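Aryl acylamidase (bacterium CSBL00001, PDB 4YJ6) probably hydrolyses the amide bond of N-acylated aromatic amines such as anilides, as an amidase signature enzyme. Local coordinates at residues A[271-276]-A[302-307]; A[288-293]-A[446-451]; A[295-300]-A[475-480]; A[384-389]-A[439-444]; A[393-398]-A[459-464]. One frame throughout, in Å; residues are numbered along the deposited sequence.

Contact 1 of 5, residues A[271-276]-A[302-307]; sequences IGLTLN and AHVEFV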
# COMPACT_ATOMS: atom_id res chain seq x y z
N ILE A 271 3.76 -21.88 12.14
CA ILE A 271 3.70 -21.04 10.95
C ILE A 271 3.42 -21.92 9.75
O ILE A 271 4.13 -22.92 9.54
CB ILE A 271 5.00 -20.30 10.76
CG1 ILE A 271 5.27 -19.39 11.99
CG2 ILE A 271 4.96 -19.46 9.45
CD1 ILE A 271 6.53 -18.51 11.86
N GLY A 272 2.41 -21.57 8.97
CA GLY A 272 2.13 -22.28 7.73
C GLY A 272 2.79 -21.57 6.57
O GLY A 272 3.01 -20.36 6.64
N LEU A 273 3.20 -22.33 5.54
CA LEU A 273 3.91 -21.77 4.39
C LEU A 273 3.23 -22.25 3.11
O LEU A 273 2.88 -23.43 2.97
CB LEU A 273 5.38 -22.26 4.40
CG LEU A 273 6.20 -21.94 3.17
CD1 LEU A 273 6.33 -20.44 2.98
CD2 LEU A 273 7.60 -22.63 3.28
N THR A 274 2.99 -21.33 2.17
CA THR A 274 2.55 -21.73 0.82
C THR A 274 3.34 -20.94 -0.20
O THR A 274 3.63 -19.77 0.01
CB THR A 274 1.05 -21.48 0.62
OG1 THR A 274 0.68 -21.86 -0.71
CG2 THR A 274 0.66 -19.96 0.89
N LEU A 275 3.74 -21.58 -1.30
CA LEU A 275 4.46 -20.84 -2.33
C LEU A 275 3.58 -20.29 -3.44
O LEU A 275 4.04 -19.55 -4.28
CB LEU A 275 5.60 -21.71 -2.90
CG LEU A 275 6.56 -22.18 -1.80
CD1 LEU A 275 7.61 -23.14 -2.40
CD2 LEU A 275 7.24 -21.01 -1.06
N ASN A 276 2.29 -20.64 -3.45
CA ASN A 276 1.41 -20.18 -4.51
C ASN A 276 -0.07 -20.29 -4.16
O ASN A 276 -0.92 -20.15 -5.04
CB ASN A 276 1.68 -21.02 -5.79
CG ASN A 276 1.50 -22.51 -5.56
OD1 ASN A 276 1.01 -22.97 -4.51
ND2 ASN A 276 1.98 -23.31 -6.53
N ALA A 302 10.51 -20.81 15.72
CA ALA A 302 9.17 -21.12 15.24
C ALA A 302 9.16 -22.47 14.52
O ALA A 302 10.21 -22.97 14.10
CB ALA A 302 8.66 -20.00 14.29
N HIS A 303 7.97 -23.03 14.34
CA HIS A 303 7.83 -24.28 13.59
C HIS A 303 7.13 -23.96 12.29
O HIS A 303 6.05 -23.39 12.31
CB HIS A 303 7.01 -25.28 14.41
CG HIS A 303 7.47 -25.38 15.83
ND1 HIS A 303 6.88 -24.68 16.86
CD2 HIS A 303 8.51 -26.06 16.37
CE1 HIS A 303 7.52 -24.95 17.99
NE2 HIS A 303 8.52 -25.78 17.72
N VAL A 304 7.77 -24.26 11.17
CA VAL A 304 7.22 -23.90 9.87
C VAL A 304 6.91 -25.18 9.11
O VAL A 304 7.74 -26.10 9.09
CB VAL A 304 8.22 -23.07 9.04
CG1 VAL A 304 7.63 -22.69 7.68
CG2 VAL A 304 8.66 -21.78 9.81
N GLU A 305 5.74 -25.24 8.48
CA GLU A 305 5.44 -26.37 7.58
C GLU A 305 4.56 -25.92 6.42
O GLU A 305 3.81 -24.93 6.54
CB GLU A 305 4.77 -27.52 8.35
CG GLU A 305 3.37 -27.23 8.76
CD GLU A 305 2.78 -28.25 9.76
OE1 GLU A 305 3.33 -28.44 10.87
OE2 GLU A 305 1.72 -28.82 9.46
N PHE A 306 4.68 -26.60 5.29
CA PHE A 306 3.80 -26.32 4.15
C PHE A 306 2.34 -26.63 4.46
O PHE A 306 2.03 -27.59 5.16
CB PHE A 306 4.25 -27.11 2.90
CG PHE A 306 5.50 -26.58 2.28
CD1 PHE A 306 5.44 -25.51 1.39
CD2 PHE A 306 6.74 -27.13 2.57
CE1 PHE A 306 6.60 -25.00 0.81
CE2 PHE A 306 7.91 -26.61 1.98
CZ PHE A 306 7.84 -25.55 1.11
N VAL A 307 1.46 -25.74 4.00
CA VAL A 307 0.02 -25.93 4.15
C VAL A 307 -0.69 -25.81 2.80
O VAL A 307 -0.24 -25.12 1.89
CB VAL A 307 -0.59 -24.88 5.15
CG1 VAL A 307 0.01 -25.08 6.51
CG2 VAL A 307 -0.38 -23.42 4.65
O HOH W 1 -0.49 -24.12 -0.65
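Leu-273 slides its CD2 over one face of the Phe-306 ring, 3.9 Å from CD2 to the ring centroid, a CH-pi contact displaced toward the CE1 and CZ rim. The leucine takes CG to the far side of CB from its backbone N (chi1 171°), which lays it alongside the phenylalanine, both pointing the same way. Leu-275 comes to the ring's edge instead, its CG lying in the ring plane 3.8 Å from Phe-306 CE1. Next along this face, Leu-273 CB rests 4.0 Å from Val-304 CG1, and Ile-271 CD1 reaches Ala-302 CB at 3.6 Å. Shortening Leu-273 to an alanine removes the CD2 methyl lying over the ring and is likely to leave Phe-306 freer to turn. On the other face Val-307 CG1 fits 3.7 Å from Gly-272 CA, where a side chain would collide with it. These groups are positioned by a parallel ladder. Ile-271 N donates to His-303 O at 2.7 Å and Glu-305 N to Ile-271 O at 3.0 Å, while Leu-273 N to Glu-305 O is more bent, and Val-307 N closes on Leu-273 O. Past the strand ends a water bridges Thr-274 OG1 and Val-307 O. Helix 284-299 packs on Ile-271, Leu-273 and Val-304, and Gly-272 turns its backbone N-H and C=O to Leu-394 and Leu-396 of strand 394-398. The whole is a beta-alpha-beta crossover, strand 270-273, helix 284-299, strand 303-306, at one border of the large mixed sheet of the amidase signature fold.

Contact 2 of 5, residues A[288-293]-A[446-451]; sequences DLIGKA and VPAGLI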
# COMPACT_ATOMS: atom_id res chain seq x y z
N ASP A 288 11.56 -20.06 -4.76
CA ASP A 288 12.77 -20.45 -4.05
C ASP A 288 13.20 -19.47 -2.99
O ASP A 288 13.68 -19.86 -1.90
CB ASP A 288 13.94 -20.65 -5.04
CG ASP A 288 13.71 -21.81 -6.00
OD1 ASP A 288 12.81 -22.65 -5.76
OD2 ASP A 288 14.46 -21.86 -7.01
N LEU A 289 13.06 -18.18 -3.30
CA LEU A 289 13.48 -17.14 -2.37
C LEU A 289 12.61 -17.20 -1.12
O LEU A 289 13.08 -17.03 -0.01
CB LEU A 289 13.38 -15.76 -3.04
CG LEU A 289 13.83 -14.58 -2.19
CD1 LEU A 289 15.34 -14.62 -1.94
CD2 LEU A 289 13.40 -13.25 -2.90
N ILE A 290 11.31 -17.45 -1.31
CA ILE A 290 10.40 -17.50 -0.16
C ILE A 290 10.63 -18.78 0.67
O ILE A 290 10.51 -18.76 1.90
CB ILE A 290 8.92 -17.38 -0.61
CG1 ILE A 290 8.68 -16.05 -1.36
CG2 ILE A 290 7.96 -17.55 0.59
CD1 ILE A 290 9.22 -14.84 -0.71
N GLY A 291 10.98 -19.88 0.00
CA GLY A 291 11.32 -21.08 0.74
C GLY A 291 12.50 -20.83 1.67
O GLY A 291 12.56 -21.34 2.79
N LYS A 292 13.46 -20.06 1.18
CA LYS A 292 14.64 -19.71 1.97
C LYS A 292 14.24 -18.79 3.11
O LYS A 292 14.62 -18.99 4.26
CB LYS A 292 15.64 -19.00 1.06
CG LYS A 292 17.03 -18.85 1.63
CD LYS A 292 18.01 -18.45 0.51
CE LYS A 292 19.44 -18.87 0.82
NZ LYS A 292 20.29 -18.76 -0.42
N ALA A 293 13.45 -17.77 2.79
CA ALA A 293 13.06 -16.79 3.80
C ALA A 293 12.29 -17.43 4.93
O ALA A 293 12.48 -17.08 6.08
CB ALA A 293 12.22 -15.67 3.17
N VAL A 446 7.18 -8.10 3.64
CA VAL A 446 8.55 -7.91 4.11
C VAL A 446 9.56 -8.18 2.99
O VAL A 446 9.47 -9.19 2.29
CB VAL A 446 8.93 -8.82 5.33
CG1 VAL A 446 8.09 -8.43 6.55
CG2 VAL A 446 8.73 -10.32 5.05
N PRO A 447 10.55 -7.31 2.84
CA PRO A 447 11.54 -7.53 1.78
C PRO A 447 12.27 -8.83 2.03
O PRO A 447 12.81 -9.03 3.12
CB PRO A 447 12.50 -6.32 1.96
CG PRO A 447 11.55 -5.20 2.46
CD PRO A 447 10.60 -5.93 3.39
N ALA A 448 12.27 -9.72 1.04
CA ALA A 448 12.85 -11.05 1.22
C ALA A 448 14.20 -11.18 0.55
O ALA A 448 14.81 -12.24 0.65
CB ALA A 448 11.89 -12.11 0.66
N GLY A 449 14.63 -10.14 -0.17
CA GLY A 449 15.89 -10.21 -0.91
C GLY A 449 15.78 -9.70 -2.33
O GLY A 449 14.78 -9.10 -2.72
N LEU A 450 16.84 -9.90 -3.13
CA LEU A 450 16.83 -9.49 -4.53
C LEU A 450 16.99 -10.70 -5.46
O LEU A 450 17.65 -11.68 -5.11
CB LEU A 450 18.00 -8.54 -4.83
CG LEU A 450 18.16 -7.32 -3.96
CD1 LEU A 450 19.44 -6.59 -4.39
CD2 LEU A 450 16.90 -6.41 -4.08
N ILE A 451 16.35 -10.61 -6.61
CA ILE A 451 16.49 -11.58 -7.69
C ILE A 451 16.92 -10.79 -8.89
O ILE A 451 16.21 -9.89 -9.36
CB ILE A 451 15.17 -12.35 -7.93
CG1 ILE A 451 14.84 -13.17 -6.67
CG2 ILE A 451 15.27 -13.26 -9.19
CD1 ILE A 451 13.43 -13.76 -6.61
O HOH W 2 15.00 -14.81 1.47
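Leu-289 and Ala-448 meet where helix 288-293 passes over strand 446-451, the two axes 8.6 Å apart and their directions 130° from each other. No direct hydrogen bond links the segments, and the contact is made by aliphatic branches. Leu-289 carries most of it: with CG swung away from its backbone N (chi1 -178°), CD1 comes to 3.6 Å from Ala-448 O and CD2 to 3.7 Å from Ile-451 CD1. The leucine and the isoleucine slide past each other in opposite directions. Ala-448 CB sits among three helix side chains, 4.0 Å from Leu-289 CD2 and 4.1 Å from Ile-290 CD1, with Ala-293 CB slightly farther off. Gly-449 has a positive phi of 134°, a conformation that calls for glycine, and a CB there would also be tight against Leu-289 CD1. Ala-448 O, turned to the helix, receives a water hydrogen at 2.7 Å, and the same water gives a longer bond to Leu-289 O. Ala-448 and Gly-449 both bond to Ala-456 of the next strand, consistent with a beta bulge. This is helix-on-sheet packing of an alpha/beta fold, with helix 284-299 lying against the beta hairpin of strands 443-451 and 454-462.

Contact 3 of 5, residues A[295-300]-A[475-480]; sequences RVFTEL and AAFERA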
# COMPACT_ATOMS: atom_id res chain seq x y z
N ARG A 295 12.69 -20.23 6.23
CA ARG A 295 13.58 -20.95 7.12
C ARG A 295 14.22 -20.03 8.13
O ARG A 295 14.72 -20.50 9.16
CB ARG A 295 14.62 -21.71 6.31
CG ARG A 295 13.99 -22.98 5.70
CD ARG A 295 14.84 -23.59 4.66
NE ARG A 295 14.41 -24.96 4.40
CZ ARG A 295 13.50 -25.32 3.50
NH1 ARG A 295 12.88 -24.41 2.74
NH2 ARG A 295 13.22 -26.63 3.35
N VAL A 296 14.19 -18.73 7.87
CA VAL A 296 14.69 -17.78 8.86
C VAL A 296 13.92 -17.97 10.15
O VAL A 296 14.48 -17.91 11.25
CB VAL A 296 14.61 -16.34 8.35
CG1 VAL A 296 14.95 -15.31 9.50
CG2 VAL A 296 15.54 -16.16 7.14
N PHE A 297 12.62 -18.24 10.03
CA PHE A 297 11.79 -18.38 11.22
C PHE A 297 12.08 -19.66 12.02
O PHE A 297 11.96 -19.66 13.23
CB PHE A 297 10.33 -18.35 10.84
CG PHE A 297 9.88 -16.99 10.36
CD1 PHE A 297 9.78 -15.93 11.25
CD2 PHE A 297 9.59 -16.76 9.03
CE1 PHE A 297 9.37 -14.65 10.79
CE2 PHE A 297 9.18 -15.49 8.59
CZ PHE A 297 9.07 -14.45 9.48
N THR A 298 12.49 -20.71 11.32
CA THR A 298 12.77 -21.96 12.03
C THR A 298 14.00 -21.75 12.92
O THR A 298 14.10 -22.35 13.98
CB THR A 298 13.03 -23.14 11.08
OG1 THR A 298 14.27 -22.93 10.40
CG2 THR A 298 11.93 -23.32 10.08
N GLU A 299 14.93 -20.90 12.51
CA GLU A 299 16.11 -20.60 13.34
C GLU A 299 15.78 -19.74 14.54
O GLU A 299 16.55 -19.70 15.51
CB GLU A 299 17.18 -19.90 12.52
CG GLU A 299 17.79 -20.79 11.50
CD GLU A 299 18.34 -22.07 12.11
OE1 GLU A 299 19.13 -21.96 13.09
OE2 GLU A 299 17.97 -23.18 11.63
N LEU A 300 14.66 -19.02 14.48
CA LEU A 300 14.22 -18.22 15.60
C LEU A 300 13.29 -18.96 16.57
O LEU A 300 12.70 -18.35 17.46
CB LEU A 300 13.53 -16.96 15.09
CG LEU A 300 14.42 -16.11 14.18
CD1 LEU A 300 13.58 -15.00 13.59
CD2 LEU A 300 15.61 -15.51 14.95
N ALA A 475 9.24 -7.91 12.58
CA ALA A 475 10.44 -7.35 13.23
C ALA A 475 11.46 -8.46 13.48
O ALA A 475 12.65 -8.22 13.41
CB ALA A 475 10.09 -6.65 14.55
N ALA A 476 10.98 -9.65 13.82
CA ALA A 476 11.89 -10.78 14.03
C ALA A 476 12.64 -11.10 12.74
O ALA A 476 13.88 -11.34 12.73
CB ALA A 476 11.09 -11.97 14.53
N PHE A 477 11.91 -11.12 11.62
CA PHE A 477 12.54 -11.38 10.32
C PHE A 477 13.52 -10.25 9.97
O PHE A 477 14.59 -10.48 9.46
CB PHE A 477 11.47 -11.54 9.24
CG PHE A 477 12.01 -11.91 7.90
CD1 PHE A 477 12.31 -13.24 7.61
CD2 PHE A 477 12.24 -10.93 6.92
CE1 PHE A 477 12.85 -13.59 6.36
CE2 PHE A 477 12.74 -11.27 5.67
CZ PHE A 477 13.06 -12.60 5.38
N GLU A 478 13.15 -9.00 10.27
CA GLU A 478 13.98 -7.87 9.95
C GLU A 478 15.33 -7.97 10.66
O GLU A 478 16.36 -7.61 10.09
CB GLU A 478 13.24 -6.58 10.41
CG GLU A 478 13.95 -5.28 10.07
CD GLU A 478 13.16 -4.10 10.60
OE1 GLU A 478 12.71 -4.17 11.77
OE2 GLU A 478 13.01 -3.13 9.86
N ARG A 479 15.32 -8.44 11.90
CA ARG A 479 16.56 -8.57 12.67
C ARG A 479 17.43 -9.69 12.09
O ARG A 479 18.65 -9.54 11.97
CB ARG A 479 16.27 -8.90 14.11
CG ARG A 479 15.73 -7.70 14.91
CD ARG A 479 15.68 -8.02 16.39
NE ARG A 479 14.66 -9.02 16.72
CZ ARG A 479 13.38 -8.73 16.96
NH1 ARG A 479 12.96 -7.48 16.95
NH2 ARG A 479 12.52 -9.70 17.27
N ALA A 480 16.78 -10.80 11.75
CA ALA A 480 17.51 -12.03 11.35
C ALA A 480 17.92 -12.02 9.88
O ALA A 480 18.90 -12.66 9.48
CB ALA A 480 16.67 -13.24 11.64
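Val-296 is wedged between Ala-480 and Phe-477; its CG1 reaches both, its CG2 the ring alone. CG1 presses on Ala-480 CB at 3.4 Å, tighter than usual for two carbons, while CG2 touches Phe-477 CE1 at 3.8 Å. Phe-477 turns CG opposite its backbone N (chi1 -176°), a torsion that carries CD1 and CE1 across to Val-296, and its side chain crosses those of Val-296 and Phe-297 at about a right angle. Phe-297 brings the far end of its ring: CZ approaches Phe-477 CB at 3.8 Å. The two rings meet obliquely, centroids 5.7 Å apart and planes at 31°. Leu-300, extended beyond CG, pushes CD1 into the step between two alanines one helical turn apart, 4.0 Å from Ala-476 CB and 4.1 Å from Ala-480 CB. Small alanines on one helix thus receive branched residues of the other. No hydrogen bond crosses the contact; Thr-298 OG1 instead donates to Arg-295 O in its own turn. Deeper in, Phe-297 and Phe-477 both rest on Met-458 of strand 454-462. The short axes stand at 91° to each other, a near-perpendicular helix-helix packing in the helical layer on one face of the central sheet, formed by helices 284-299 and 467-480.

Contact 4 of 5, residues A[384-389]-A[439-444]; sequences CMNGVF and SGHPSA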
# COMPACT_ATOMS: atom_id res chain seq x y z
N CYS A 384 -11.30 -20.53 3.66
CA CYS A 384 -10.04 -21.25 3.44
C CYS A 384 -8.95 -20.61 4.28
O CYS A 384 -8.14 -21.28 4.89
CB CYS A 384 -9.62 -21.22 1.97
SG CYS A 384 -10.67 -22.29 0.90
N MSE A 385 -8.95 -19.28 4.36
CA MSE A 385 -8.00 -18.61 5.26
C MSE A 385 -8.26 -19.01 6.70
O MSE A 385 -7.32 -19.31 7.46
CB MSE A 385 -8.17 -17.10 5.17
CG MSE A 385 -7.59 -16.55 3.96
SE MSE A 385 -5.62 -16.61 4.13
CE MSE A 385 -5.33 -15.83 2.36
N ASN A 386 -9.52 -19.01 7.09
CA ASN A 386 -9.87 -19.34 8.47
C ASN A 386 -9.42 -20.77 8.82
O ASN A 386 -9.05 -21.03 9.95
CB ASN A 386 -11.38 -19.23 8.69
CG ASN A 386 -11.86 -17.78 8.81
OD1 ASN A 386 -13.00 -17.44 8.42
ND2 ASN A 386 -11.01 -16.93 9.29
N GLY A 387 -9.49 -21.67 7.86
CA GLY A 387 -9.06 -23.05 8.10
C GLY A 387 -7.59 -23.11 8.47
O GLY A 387 -7.16 -23.93 9.28
N VAL A 388 -6.78 -22.24 7.86
CA VAL A 388 -5.38 -22.15 8.25
C VAL A 388 -5.26 -21.65 9.68
O VAL A 388 -4.52 -22.21 10.49
CB VAL A 388 -4.61 -21.22 7.28
CG1 VAL A 388 -3.20 -20.86 7.81
CG2 VAL A 388 -4.51 -21.89 5.89
N PHE A 389 -5.97 -20.56 10.02
CA PHE A 389 -5.78 -19.99 11.35
C PHE A 389 -6.45 -20.77 12.48
O PHE A 389 -6.21 -20.49 13.66
CB PHE A 389 -6.17 -18.48 11.30
CG PHE A 389 -5.18 -17.70 10.47
CD1 PHE A 389 -3.89 -17.49 10.96
CD2 PHE A 389 -5.48 -17.28 9.19
CE1 PHE A 389 -2.92 -16.85 10.18
CE2 PHE A 389 -4.52 -16.64 8.40
CZ PHE A 389 -3.22 -16.44 8.90
N SER A 439 -10.67 -11.50 2.52
CA SER A 439 -10.84 -12.15 3.81
C SER A 439 -10.72 -11.30 5.07
O SER A 439 -11.28 -11.69 6.11
CB SER A 439 -9.86 -13.34 3.93
OG SER A 439 -8.53 -12.87 4.16
N GLY A 440 -10.02 -10.16 4.98
CA GLY A 440 -10.01 -9.18 6.06
C GLY A 440 -8.83 -9.33 7.02
O GLY A 440 -8.66 -8.54 7.92
N HIS A 441 -7.99 -10.34 6.80
CA HIS A 441 -6.84 -10.60 7.68
C HIS A 441 -5.77 -9.56 7.51
O HIS A 441 -5.55 -9.10 6.41
CB HIS A 441 -6.23 -11.97 7.28
CG HIS A 441 -7.15 -13.10 7.56
ND1 HIS A 441 -8.28 -13.36 6.79
CD2 HIS A 441 -7.15 -14.02 8.55
CE1 HIS A 441 -8.92 -14.39 7.31
NE2 HIS A 441 -8.27 -14.80 8.39
N PRO A 442 -5.08 -9.19 8.59
CA PRO A 442 -3.94 -8.27 8.49
C PRO A 442 -2.76 -8.98 7.79
O PRO A 442 -2.58 -10.17 8.01
CB PRO A 442 -3.59 -8.02 9.96
CG PRO A 442 -3.98 -9.33 10.70
CD PRO A 442 -5.29 -9.70 9.97
N SER A 443 -1.95 -8.25 7.01
CA SER A 443 -0.77 -8.85 6.43
C SER A 443 0.25 -7.76 6.13
O SER A 443 -0.12 -6.59 6.00
CB SER A 443 -1.12 -9.62 5.14
OG SER A 443 -1.55 -8.75 4.09
N ALA A 444 1.51 -8.15 6.00
CA ALA A 444 2.53 -7.16 5.65
C ALA A 444 3.48 -7.79 4.66
O ALA A 444 3.80 -8.96 4.77
CB ALA A 444 3.28 -6.70 6.90
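His-441 points its imidazole at one side of helix 384-389, where Met-385 supplies the close part of the contact: Met-385 CB lies 3.5 Å from His-441 CE1. Met-385, present as selenomethionine, bends at chi2 (-72°), which brings its selenium above the imidazole face, although at 5.0 Å from SE to the ring centroid. Its CG leans on Ser-439 instead, 3.8 Å from Ser-439 OG. That hydroxyl also shares a 2.7 Å hydrogen bond with His-441 ND1, either being able to donate, which restrains the rotation of the imidazole. Ser-439 closes helix 434-439, and Gly-440, with positive phi, is the first residue to leave the helix; the chain then runs through His-441 and Pro-442 into strand 443-451 of the central mixed sheet, so the contact ties helix 368-389 to the entry of that strand. Toward the partly exposed Phe-389 the fit is looser. The two rings are near parallel, planes at 24°, but slid so far apart that they barely overlap, with centroids 5.3 Å from each other and Phe-389 CD2 at 3.7 Å from His-441 CD2. A leucine in place of His-441 would remove ND1 and is likely to cost Ser-439 OG its short hydrogen bond, leaving the weak one to Leu-435 O. Asn-386, also partly exposed, comes in the imidazole plane at its edge, yet ND2 stays 3.6 Å from His-441 NE2 without a hydrogen bond, the amide being turned 53° from the ring.

Contact 5 of 5, residues A[393-398]-A[459-464]; sequences DLLLAP and LIIGDR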
# COMPACT_ATOMS: atom_id res chain seq x y z
N ASP A 393 -0.54 -20.02 13.70
CA ASP A 393 -0.46 -18.66 14.17
C ASP A 393 -0.18 -17.64 13.06
O ASP A 393 -0.52 -16.48 13.20
CB ASP A 393 0.65 -18.55 15.24
CG ASP A 393 0.42 -19.49 16.41
OD1 ASP A 393 -0.68 -19.42 17.02
OD2 ASP A 393 1.29 -20.32 16.71
N LEU A 394 0.43 -18.07 11.96
CA LEU A 394 0.84 -17.16 10.90
C LEU A 394 0.83 -17.94 9.61
O LEU A 394 0.98 -19.16 9.64
CB LEU A 394 2.28 -16.66 11.12
CG LEU A 394 2.54 -15.68 12.25
CD1 LEU A 394 4.06 -15.64 12.52
CD2 LEU A 394 1.99 -14.25 11.95
N LEU A 395 0.68 -17.24 8.49
CA LEU A 395 0.81 -17.87 7.18
C LEU A 395 1.80 -17.04 6.38
O LEU A 395 1.70 -15.81 6.36
CB LEU A 395 -0.53 -17.90 6.46
CG LEU A 395 -0.56 -18.38 5.02
CD1 LEU A 395 -0.06 -19.80 4.97
CD2 LEU A 395 -1.99 -18.26 4.48
N LEU A 396 2.76 -17.70 5.75
CA LEU A 396 3.73 -17.04 4.87
C LEU A 396 3.46 -17.40 3.43
O LEU A 396 3.12 -18.54 3.13
CB LEU A 396 5.16 -17.50 5.19
CG LEU A 396 5.58 -17.35 6.64
CD1 LEU A 396 6.98 -17.97 6.82
CD2 LEU A 396 5.55 -15.86 7.01
N ALA A 397 3.69 -16.46 2.53
CA ALA A 397 3.54 -16.69 1.09
C ALA A 397 4.39 -15.65 0.39
O ALA A 397 4.80 -14.70 1.01
CB ALA A 397 2.03 -16.56 0.67
N PRO A 398 4.67 -15.82 -0.92
CA PRO A 398 5.26 -14.70 -1.64
C PRO A 398 4.21 -13.60 -1.73
O PRO A 398 3.04 -13.91 -1.91
CB PRO A 398 5.55 -15.26 -3.05
CG PRO A 398 5.35 -16.79 -2.94
CD PRO A 398 4.33 -16.96 -1.80
N LEU A 459 4.90 -12.23 2.04
CA LEU A 459 3.74 -11.75 2.80
C LEU A 459 3.62 -12.55 4.08
O LEU A 459 3.68 -13.78 4.06
CB LEU A 459 2.47 -11.95 1.97
CG LEU A 459 1.26 -11.18 2.53
CD1 LEU A 459 1.53 -9.66 2.36
CD2 LEU A 459 -0.02 -11.57 1.78
N ILE A 460 3.48 -11.84 5.19
CA ILE A 460 3.18 -12.45 6.46
C ILE A 460 1.73 -12.15 6.79
O ILE A 460 1.35 -10.97 6.89
CB ILE A 460 4.08 -11.83 7.56
CG1 ILE A 460 5.56 -12.05 7.21
CG2 ILE A 460 3.71 -12.37 8.98
CD1 ILE A 460 6.55 -11.45 8.25
N ILE A 461 0.91 -13.18 6.94
CA ILE A 461 -0.52 -12.99 7.23
C ILE A 461 -0.83 -13.44 8.65
O ILE A 461 -0.39 -14.55 9.07
CB ILE A 461 -1.39 -13.81 6.23
CG1 ILE A 461 -0.99 -13.52 4.77
CG2 ILE A 461 -2.90 -13.53 6.48
CD1 ILE A 461 -1.82 -14.37 3.70
N GLY A 462 -1.58 -12.63 9.41
CA GLY A 462 -2.04 -13.06 10.72
C GLY A 462 -3.51 -13.41 10.72
O GLY A 462 -4.23 -13.17 9.75
N ASP A 463 -3.94 -13.99 11.84
CA ASP A 463 -5.36 -14.29 12.06
C ASP A 463 -6.11 -12.96 12.07
O ASP A 463 -5.51 -11.89 12.20
CB ASP A 463 -5.50 -14.97 13.43
CG ASP A 463 -6.85 -15.60 13.67
OD1 ASP A 463 -7.69 -15.72 12.76
OD2 ASP A 463 -7.05 -16.04 14.83
N ARG A 464 -7.43 -13.03 11.92
CA ARG A 464 -8.22 -11.79 12.05
C ARG A 464 -7.84 -11.04 13.32
O ARG A 464 -7.77 -11.62 14.40
CB ARG A 464 -9.74 -12.10 12.03
CG ARG A 464 -10.24 -12.60 10.63
CD ARG A 464 -10.46 -11.46 9.58
NE ARG A 464 -11.50 -10.56 10.02
CZ ARG A 464 -12.61 -10.21 9.38
NH1 ARG A 464 -12.92 -10.55 8.11
NH2 ARG A 464 -13.39 -9.40 10.01
O HOH W 3 -2.13 -14.62 14.16
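Ile-460 packs beside both Leu-394 and Leu-396, all three directed to one face of the sheet. CB of the isoleucine serves as the branch point, and its two branches make the contacts. CG2, the shorter branch, meets Leu-394 CD2 at 3.9 Å, while CG1 of the longer one touches Leu-396 CD2 at 3.8 Å. Beyond it CD1 continues to Val-446 and to the ring of Phe-297, where helix 284-299 covers this face. CG1 stands beside the backbone N and anti to the carbonyl carbon (chi1 -59°), an orientation that gives one leucine to each branch. Beneath the side chains four backbone bonds join the strands in antiparallel fashion. Leu-395 and Ile-461 form a hydrogen-bonded pair, Leu-395 N to Ile-461 O 3.0 Å and Ile-461 N to Leu-395 O 2.8 Å; Ala-397 and Leu-459 form the next, with Leu-459 N to Ala-397 O at 2.7 Å. The two strands lie inside the large mixed sheet of the amidase signature fold: strand 394-398 is antiparallel to 454-462 but parallel to 270-273 on its other side, so here the sheet changes from antiparallel to parallel. On the opposite face Leu-395 and Ile-461 run alongside each other, Leu-395 CD2 at 4.0 Å from Ile-461 CD1, and Phe-389 of helix 368-389 packs on both. Next to Gly-462 a water bridges the segments, donating to Asp-393 O at 2.6 Å and accepting from Asp-463 N, while the Asp-393 carboxylate bonds through OD2 to Lys-270 N.

Contacts 1 and 5 are strand pairings of one sheet, joined directly because strands 270-273 and 394-398 are neighbours; backbone hydrogen bonds dominate both. They differ in place: contact 5 is buried, whereas contact 1 lies at the sheet border with exposed residues on its outer strand. Contacts 2 and 3 both use helix 284-299, which also connects the strands of contact 1, and both rely on apolar packing without direct hydrogen bonds; Phe-477 of contact 3 also packs on Val-446, Pro-447 and Ala-293 of contact 2. Contact 4, also buried, serves the other face through helix 368-389, mixing aromatic and polar groups, and bonds to contact 5 through Ser-439 O with Arg-464 NH1.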